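Local atomic coordinates of 16.4 kDa salivary peptide (Culex quinquefasciatus, PDB entry 7KC8), a protein that is of unknown function but, as a mosquito salivary protein with a beta-trefoil fold, may bind sugars. Residues E39-E44 and E59-E64. Residues are numbered along the deposited sequence; the frame is centred on the assembly and turned at random.
Sequences EEWVIE and EYLYAE
Glu44 and Tyr60 meet through their polar ends, where the phenol OH donates a 2.6 Å hydrogen bond to Glu44 OE1. The oxygen is met on its syn side, with the donor 24° out of the carboxylate plane, and the carboxylate stands steeply against the ring, the two planes 80° apart. Reach explains the pairing: Glu44, with CG anti to its carbonyl carbon (chi1 -55°), runs extended to its carboxylate, while Tyr60 carries its hydroxyl on a long rigid ring, so together they bridge the gap between strands whose closest CA atoms, those of Trp41 and Leu61, lie 9.8 Å apart. Lys51 makes a cation-pi contact with the same ring, and Arg53 touches both side chains.

The apolar half of the contact is buried. Trp41 and Leu61 each start out toward the opposite strand, and the six-membered part of the indole brings CZ3 to 4.3 Å from Leu61 CD1, a light van der Waals touch. A broad indole suits this gap, its NE1 satisfied by Ile19 O; Leu61's branched aliphatic end suits a buried place beside it. Leu32 touches both.

Strands 40-46 and 60-63 thus meet through side chains, interior at Trp41-Leu61 and nearer the surface at Glu44-Tyr60, in a ricin-like beta-trefoil.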
loop_
_atom_site.group_PDB
_atom_site.type_symbol
_atom_site.label_atom_id
_atom_site.label_comp_id
_atom_site.label_asym_id
_atom_site.label_seq_id
_atom_site.Cartn_x
_atom_site.Cartn_y
_atom_site.Cartn_z
ATOM N N GLU A 39 -8.409 7.770 2.741
ATOM C CA GLU A 39 -8.579 6.393 3.259
ATOM C C GLU A 39 -7.605 6.116 4.419
ATOM O O GLU A 39 -6.459 6.519 4.359
ATOM C CB GLU A 39 -8.428 5.399 2.116
ATOM C CG GLU A 39 -8.898 4.005 2.465
ATOM C CD GLU A 39 -10.311 3.907 3.000
ATOM O OE1 GLU A 39 -10.466 3.888 4.220
ATOM O OE2 GLU A 39 -11.234 3.866 2.194
ATOM N N GLU A 40 -8.077 5.434 5.453
ATOM C CA GLU A 40 -7.207 5.134 6.613
ATOM C C GLU A 40 -6.638 3.716 6.488
ATOM O O GLU A 40 -7.390 2.811 6.187
ATOM C CB GLU A 40 -7.964 5.428 7.896
ATOM C CG GLU A 40 -8.271 6.896 8.022
ATOM C CD GLU A 40 -9.346 7.303 9.000
ATOM O OE1 GLU A 40 -9.376 6.761 10.062
ATOM O OE2 GLU A 40 -10.135 8.170 8.668
ATOM N N TRP A 41 -5.327 3.580 6.664
ATOM C CA TRP A 41 -4.632 2.304 6.563
ATOM C C TRP A 41 -3.834 2.062 7.831
ATOM O O TRP A 41 -3.556 2.983 8.596
ATOM C CB TRP A 41 -3.684 2.274 5.366
ATOM C CG TRP A 41 -4.375 2.355 4.067
ATOM C CD1 TRP A 41 -4.804 3.491 3.428
ATOM C CD2 TRP A 41 -4.728 1.262 3.223
ATOM N NE1 TRP A 41 -5.405 3.163 2.241
ATOM C CE2 TRP A 41 -5.370 1.802 2.088
ATOM C CE3 TRP A 41 -4.570 -0.123 3.317
ATOM C CZ2 TRP A 41 -5.861 1.005 1.062
ATOM C CZ3 TRP A 41 -5.049 -0.919 2.280
ATOM C CH2 TRP A 41 -5.681 -0.349 1.167
ATOM N N VAL A 42 -3.428 0.816 8.041
ATOM C CA VAL A 42 -2.630 0.467 9.207
ATOM C C VAL A 42 -1.302 -0.128 8.763
ATOM O O VAL A 42 -1.266 -1.065 7.960
ATOM C CB VAL A 42 -3.381 -0.495 10.139
ATOM C CG1 VAL A 42 -2.517 -0.811 11.361
ATOM C CG2 VAL A 42 -4.690 0.124 10.555
ATOM N N ILE A 43 -0.218 0.416 9.290
ATOM C CA ILE A 43 1.118 -0.125 9.094
ATOM C C ILE A 43 1.474 -0.950 10.326
ATOM O O ILE A 43 1.479 -0.431 11.448
ATOM C CB ILE A 43 2.145 0.997 8.870
ATOM C CG1 ILE A 43 1.893 1.707 7.537
ATOM C CG2 ILE A 43 3.566 0.437 8.962
ATOM C CD1 ILE A 43 2.711 2.973 7.341
ATOM N N GLU A 44 1.771 -2.231 10.126
ATOM C CA GLU A 44 2.180 -3.134 11.195
ATOM C C GLU A 44 3.609 -3.594 10.942
ATOM O O GLU A 44 3.968 -3.902 9.805
ATOM C CB GLU A 44 1.268 -4.351 11.283
ATOM C CG GLU A 44 -0.208 -4.017 11.435
ATOM C CD GLU A 44 -1.101 -5.247 11.323
ATOM O OE1 GLU A 44 -0.567 -6.354 11.100
ATOM O OE2 GLU A 44 -2.335 -5.107 11.456
ATOM N N GLU A 59 -7.502 -7.252 5.824
ATOM C CA GLU A 59 -7.059 -7.721 4.511
ATOM C C GLU A 59 -5.719 -7.080 4.183
ATOM O O GLU A 59 -5.595 -5.851 4.192
ATOM C CB GLU A 59 -8.062 -7.368 3.406
ATOM C CG GLU A 59 -9.517 -7.609 3.760
ATOM C CD GLU A 59 -10.458 -6.993 2.748
ATOM O OE1 GLU A 59 -9.962 -6.403 1.772
ATOM O OE2 GLU A 59 -11.688 -7.083 2.919
ATOM N N TYR A 60 -4.729 -7.890 3.857
ATOM C CA TYR A 60 -3.374 -7.380 3.762
ATOM C C TYR A 60 -3.024 -6.989 2.338
ATOM O O TYR A 60 -3.208 -7.782 1.405
ATOM C CB TYR A 60 -2.377 -8.393 4.316
ATOM C CG TYR A 60 -2.351 -8.287 5.808
ATOM C CD1 TYR A 60 -1.923 -7.115 6.416
ATOM C CD2 TYR A 60 -2.807 -9.323 6.615
ATOM C CE1 TYR A 60 -1.917 -6.983 7.783
ATOM C CE2 TYR A 60 -2.803 -9.196 7.996
ATOM C CZ TYR A 60 -2.357 -8.024 8.574
ATOM O OH TYR A 60 -2.349 -7.886 9.947
ATOM N N LEU A 61 -2.525 -5.764 2.187
ATOM C CA LEU A 61 -1.963 -5.284 0.926
ATOM C C LEU A 61 -0.957 -6.277 0.371
ATOM O O LEU A 61 -0.058 -6.730 1.082
ATOM C CB LEU A 61 -1.275 -3.931 1.149
ATOM C CG LEU A 61 -1.018 -3.075 -0.091
ATOM C CD1 LEU A 61 -2.349 -2.573 -0.570
ATOM C CD2 LEU A 61 -0.056 -1.928 0.189
ATOM N N TYR A 62 -1.098 -6.606 -0.907
ATOM C CA TYR A 62 -0.153 -7.515 -1.545
ATOM C C TYR A 62 -0.078 -7.200 -3.024
ATOM O O TYR A 62 -0.874 -6.424 -3.558
ATOM C CB TYR A 62 -0.531 -8.976 -1.357
ATOM C CG TYR A 62 -1.648 -9.430 -2.269
ATOM C CD1 TYR A 62 -2.937 -8.931 -2.124
ATOM C CD2 TYR A 62 -1.417 -10.359 -3.274
ATOM C CE1 TYR A 62 -3.956 -9.342 -2.949
ATOM C CE2 TYR A 62 -2.437 -10.777 -4.107
ATOM C CZ TYR A 62 -3.709 -10.266 -3.940
ATOM O OH TYR A 62 -4.731 -10.686 -4.768
ATOM N N ALA A 63 0.899 -7.826 -3.679
ATOM C CA ALA A 63 1.165 -7.622 -5.093
ATOM C C ALA A 63 0.891 -8.909 -5.855
ATOM O O ALA A 63 1.257 -9.994 -5.407
ATOM C CB ALA A 63 2.613 -7.167 -5.324
ATOM N N GLU A 64 0.251 -8.780 -7.005
ATOM C CA GLU A 64 -0.061 -9.939 -7.824
ATOM C C GLU A 64 1.211 -10.575 -8.383
ATOM O O GLU A 64 2.293 -9.983 -8.374
ATOM C CB GLU A 64 -1.006 -9.551 -8.958
ATOM C CG GLU A 64 -2.472 -9.545 -8.544
ATOM C CD GLU A 64 -3.018 -10.952 -8.280
ATOM O OE1 GLU A 64 -2.323 -11.952 -8.596
ATOM O OE2 GLU A 64 -4.149 -11.057 -7.748
#